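Local coordinates for FAD-binding PCMH-type domain-containing protein (Gibberella zeae, PDB 6YJO) that carries a covalently bound FAD and probably acts as an oligosaccharide-oxidising enzyme of the oxygen-dependent, FAD-linked oxidoreductase family, at residues K361-A364 and R365-D369; T429-N432 and N433-V437. All blocks are in the same frame, centred on the assembly; numbering follows the deposited sequence.

Interaction 1: K361-A364 and R365-D369; sequences KSFA and RTLFD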
loop_
_atom_site.group_PDB
_atom_site.type_symbol
_atom_site.label_atom_id
_atom_site.label_comp_id
_atom_site.label_asym_id
_atom_site.label_seq_id
_atom_site.Cartn_x
_atom_site.Cartn_y
_atom_site.Cartn_z
ATOM N N LYS A 361 -1.257 -20.449 -18.384
ATOM C CA LYS A 361 -2.390 -21.208 -18.908
ATOM C C LYS A 361 -3.320 -21.653 -17.783
ATOM O O LYS A 361 -4.543 -21.671 -17.959
ATOM C CB LYS A 361 -1.890 -22.409 -19.720
ATOM C CG LYS A 361 -1.281 -22.023 -21.065
ATOM C CD LYS A 361 -0.429 -23.136 -21.676
ATOM C CE LYS A 361 -1.265 -24.282 -22.240
ATOM N NZ LYS A 361 -0.420 -25.296 -22.943
ATOM N N SER A 362 -2.763 -21.998 -16.617
ATOM C CA SER A 362 -3.595 -22.391 -15.482
ATOM C C SER A 362 -4.410 -21.213 -14.963
ATOM O O SER A 362 -5.579 -21.377 -14.595
ATOM C CB SER A 362 -2.723 -22.972 -14.367
ATOM O OG SER A 362 -3.497 -23.254 -13.212
ATOM N N PHE A 363 -3.811 -20.020 -14.925
ATOM C CA PHE A 363 -4.543 -18.837 -14.487
ATOM C C PHE A 363 -5.690 -18.522 -15.439
ATOM O O PHE A 363 -6.812 -18.251 -15.003
ATOM C CB PHE A 363 -3.591 -17.645 -14.378
ATOM C CG PHE A 363 -4.286 -16.318 -14.215
ATOM C CD1 PHE A 363 -5.098 -16.077 -13.120
ATOM C CD2 PHE A 363 -4.121 -15.312 -15.153
ATOM C CE1 PHE A 363 -5.738 -14.860 -12.966
ATOM C CE2 PHE A 363 -4.756 -14.092 -15.007
ATOM C CZ PHE A 363 -5.568 -13.866 -13.910
ATOM N N ALA A 364 -5.432 -18.590 -16.747
ATOM C CA ALA A 364 -6.434 -18.199 -17.734
ATOM C C ALA A 364 -7.530 -19.248 -17.870
ATOM O O ALA A 364 -8.659 -18.911 -18.237
ATOM C CB ALA A 364 -5.761 -17.949 -19.087
ATOM N N ARG A 365 -7.218 -20.518 -17.594
ATOM C CA ARG A 365 -8.244 -21.560 -17.585
ATOM C C ARG A 365 -9.186 -21.374 -16.404
ATOM O O ARG A 365 -10.405 -21.515 -16.541
ATOM C CB ARG A 365 -7.584 -22.943 -17.533
ATOM C CG ARG A 365 -8.539 -24.133 -17.628
ATOM C CD ARG A 365 -7.754 -25.416 -17.897
ATOM N NE ARG A 365 -8.600 -26.554 -18.249
ATOM C CZ ARG A 365 -8.146 -27.685 -18.788
ATOM N NH1 ARG A 365 -6.853 -27.836 -19.048
ATOM N NH2 ARG A 365 -8.990 -28.669 -19.073
ATOM N N THR A 366 -8.629 -21.052 -15.236
ATOM C CA THR A 366 -9.424 -20.879 -14.028
ATOM C C THR A 366 -10.246 -19.594 -14.077
ATOM O O THR A 366 -11.362 -19.555 -13.552
ATOM C CB THR A 366 -8.487 -20.888 -12.818
ATOM O OG1 THR A 366 -7.394 -21.781 -13.075
ATOM C CG2 THR A 366 -9.214 -21.348 -11.565
ATOM N N LEU A 367 -9.723 -18.549 -14.721
ATOM C CA LEU A 367 -10.419 -17.268 -14.795
ATOM C C LEU A 367 -11.535 -17.305 -15.831
ATOM O O LEU A 367 -12.675 -16.932 -15.537
ATOM C CB LEU A 367 -9.425 -16.158 -15.130
ATOM C CG LEU A 367 -9.897 -14.727 -14.886
ATOM C CD1 LEU A 367 -9.949 -14.434 -13.391
ATOM C CD2 LEU A 367 -8.994 -13.740 -15.614
ATOM N N PHE A 368 -11.226 -17.752 -17.050
ATOM C CA PHE A 368 -12.256 -17.831 -18.080
ATOM C C PHE A 368 -13.260 -18.929 -17.768
ATOM O O PHE A 368 -14.411 -18.861 -18.214
ATOM C CB PHE A 368 -11.614 -18.038 -19.454
ATOM C CG PHE A 368 -11.177 -16.756 -20.102
ATOM C CD1 PHE A 368 -12.034 -16.065 -20.942
ATOM C CD2 PHE A 368 -9.922 -16.228 -19.850
ATOM C CE1 PHE A 368 -11.643 -14.878 -21.530
ATOM C CE2 PHE A 368 -9.525 -15.040 -20.435
ATOM C CZ PHE A 368 -10.388 -14.365 -21.276
ATOM N N ASP A 369 -12.850 -19.938 -16.999
ATOM C CA ASP A 369 -13.815 -20.863 -16.416
ATOM C C ASP A 369 -14.874 -20.100 -15.631
ATOM O O ASP A 369 -16.078 -20.317 -15.804
ATOM C CB ASP A 369 -13.090 -21.863 -15.514
ATOM C CG ASP A 369 -13.773 -23.209 -15.472
ATOM O OD1 ASP A 369 -13.525 -24.029 -16.384
ATOM O OD2 ASP A 369 -14.552 -23.452 -14.525
#

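Interaction 2: T429-N432 and N433-V437; sequences THAN and NGFTV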
loop_
_atom_site.group_PDB
_atom_site.type_symbol
_atom_site.label_atom_id
_atom_site.label_comp_id
_atom_site.label_asym_id
_atom_site.label_seq_id
_atom_site.Cartn_x
_atom_site.Cartn_y
_atom_site.Cartn_z
ATOM N N THR A 429 -24.125 -12.670 3.625
ATOM C CA THR A 429 -24.634 -14.026 3.488
ATOM C C THR A 429 -23.723 -14.942 2.676
ATOM O O THR A 429 -23.782 -16.164 2.860
ATOM C CB THR A 429 -26.022 -14.005 2.842
ATOM O OG1 THR A 429 -25.892 -13.773 1.436
ATOM C CG2 THR A 429 -26.878 -12.905 3.453
ATOM N N HIS A 430 -22.899 -14.398 1.781
ATOM C CA HIS A 430 -22.029 -15.196 0.920
ATOM C C HIS A 430 -20.604 -14.667 0.971
ATOM O O HIS A 430 -19.961 -14.415 -0.050
ATOM C CB HIS A 430 -22.553 -15.221 -0.513
ATOM C CG HIS A 430 -23.906 -15.845 -0.646
ATOM N ND1 HIS A 430 -25.022 -15.131 -1.024
ATOM C CD2 HIS A 430 -24.327 -17.113 -0.426
ATOM C CE1 HIS A 430 -26.071 -15.935 -1.042
ATOM N NE2 HIS A 430 -25.676 -17.143 -0.681
ATOM N N ALA A 431 -20.084 -14.498 2.187
ATOM C CA ALA A 431 -18.715 -14.016 2.339
ATOM C C ALA A 431 -17.696 -15.072 1.938
ATOM O O ALA A 431 -16.652 -14.734 1.373
ATOM C CB ALA A 431 -18.473 -13.567 3.778
ATOM N N ASN A 432 -17.979 -16.349 2.208
ATOM C CA ASN A 432 -17.029 -17.415 1.909
ATOM C C ASN A 432 -17.010 -17.790 0.436
ATOM O O ASN A 432 -16.072 -18.468 0.006
ATOM C CB ASN A 432 -17.334 -18.647 2.767
ATOM C CG ASN A 432 -17.355 -18.322 4.245
ATOM O OD1 ASN A 432 -16.311 -18.251 4.894
ATOM N ND2 ASN A 432 -18.548 -18.107 4.785
ATOM N N ASN A 433 -18.010 -17.372 -0.346
ATOM C CA ASN A 433 -17.860 -17.425 -1.799
ATOM C C ASN A 433 -16.874 -16.368 -2.269
ATOM O O ASN A 433 -16.079 -16.617 -3.181
ATOM C CB ASN A 433 -19.210 -17.238 -2.494
ATOM C CG ASN A 433 -20.256 -18.223 -2.015
ATOM O OD1 ASN A 433 -19.930 -19.255 -1.439
ATOM N ND2 ASN A 433 -21.523 -17.916 -2.277
ATOM N N GLY A 434 -16.911 -15.183 -1.650
ATOM C CA GLY A 434 -15.937 -14.153 -1.969
ATOM C C GLY A 434 -14.509 -14.576 -1.676
ATOM O O GLY A 434 -13.595 -14.270 -2.444
ATOM N N PHE A 435 -14.296 -15.279 -0.555
ATOM C CA PHE A 435 -12.947 -15.725 -0.209
ATOM C C PHE A 435 -12.490 -16.860 -1.119
ATOM O O PHE A 435 -11.315 -16.922 -1.499
ATOM C CB PHE A 435 -12.888 -16.178 1.254
ATOM C CG PHE A 435 -13.364 -15.147 2.244
ATOM C CD1 PHE A 435 -12.996 -13.817 2.129
ATOM C CD2 PHE A 435 -14.171 -15.523 3.301
ATOM C CE1 PHE A 435 -13.435 -12.878 3.053
ATOM C CE2 PHE A 435 -14.613 -14.592 4.223
ATOM C CZ PHE A 435 -14.245 -13.270 4.099
ATOM N N THR A 436 -13.400 -17.774 -1.475
ATOM C CA THR A 436 -13.021 -18.924 -2.294
ATOM C C THR A 436 -12.564 -18.500 -3.684
ATOM O O THR A 436 -11.576 -19.030 -4.207
ATOM C CB THR A 436 -14.190 -19.901 -2.412
ATOM O OG1 THR A 436 -14.618 -20.316 -1.109
ATOM C CG2 THR A 436 -13.771 -21.120 -3.226
ATOM N N VAL A 437 -13.274 -17.559 -4.308
ATOM C CA VAL A 437 -13.016 -17.252 -5.712
ATOM C C VAL A 437 -11.672 -16.550 -5.873
ATOM O O VAL A 437 -10.909 -16.856 -6.797
ATOM C CB VAL A 437 -14.178 -16.424 -6.291
ATOM C CG1 VAL A 437 -14.243 -15.037 -5.646
ATOM C CG2 VAL A 437 -14.064 -16.333 -7.804
#

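Interaction 1: K361-A364 and R365-D369
A364 and F368 meet one turn apart through the backbone oxygen of A364. It accepts the amide of F368 at 3.1 Å (N to O), and the donor stands above the carbonyl plane, 41° out of it. The same A364 O also lies at the edge of the F368 ring, in its plane, with CD2 at 3.4 Å, so one oxygen meets both the main chain and the aromatic rim of the residue that follows it by four. On the side of the helix turned to the sheet, F363 and L367 run side by side and point the same way. Both have CG anti to the backbone N (chi1 168° and -164°), and this shared choice brings the far end of the ring, F363 CZ, to 3.8 Å from L367 CD2, in an oblique approach. In the main chain of the same pair, L367 N is hydrogen-bonded to F363 O at 2.9 Å. These are the i to i+4 relations of an alpha helix, here helix 357-371, which lies on an antiparallel sheet: F363 and L367 reach I382 of strand 380-386 and M279 of strand 273-280, while F363 also sets its ring edge-to-face with W419. R365 lies on another side of the helix. Its amide is bonded to K361 O at 2.9 Å, and its CB rests on that same oxygen at 3.3 Å, after which the chain runs extended from CG to NE, away from the preceding turn, the side chain touching E252 of helix 252-268. A364 and F368 are met by V256 and A255 of that helix. Another neighbouring helix, 431-446, receives a hydrogen bond from S362 OG at the carbonyl of S444. The S362 carbonyl in turn accepts the amide of T366 at 3.1 Å (N to O).

Interaction 2: T429-N432 and N433-V437
The ring of F435 has the carbonyl of A431 over one face, with A431 O 3.2 Å above the ring plane and displaced toward the rim, nearest CD2. At the edge, in the plane of the ring, sits N432 OD1, 3.8 Å from F435 CD2; the N432 amide itself is turned 77° from that plane. F435 CE2 also touches the methyl of A431. The same A431 oxygen accepts F435 N at 3.1 Å, in the carbonyl plane, and with CG beside its own N (chi1 -55°) the ring folds back over its acceptor. The H430 imidazole has T429 CB over one face, and the N433 amide lies alongside it, the two planes only 17° apart, with N433 ND2 3.4 Å from H430 CB. One turn on, N432 O takes two donors from T436: OG1 at 2.6 Å, nearly along the C=O axis, and the amide N from above the carbonyl plane. H430 is the N-cap residue of helix 431-446, so the contact forms that helix's first turns, where H430 and N433 touch R377 and F435 meets Y346 of strand 346-352 edge-to-face.

In the fold
Followed from the N terminus, the chain passes through interaction 1 within helix 357-371, then through strands 380-386 and 417-423, antiparallel neighbours in one sheet, and enters interaction 2 at the start of helix 431-446. Each contact is local to continuous chain, so neither closes a long loop, and the two come in series without nesting or crossing. The centres of interaction 1 and interaction 2 lie about 19 Å apart, and the nearest atoms of interactions 1 and 2 about 7 Å apart, without touching. The connection is made further along the second helix, where R440, F441 and S444 meet side chains of residues 361-369. Helix 357-371 packs on the seven-stranded antiparallel sheet and helix 431-446 lies against it; both contacts are away from the flavin-binding residues.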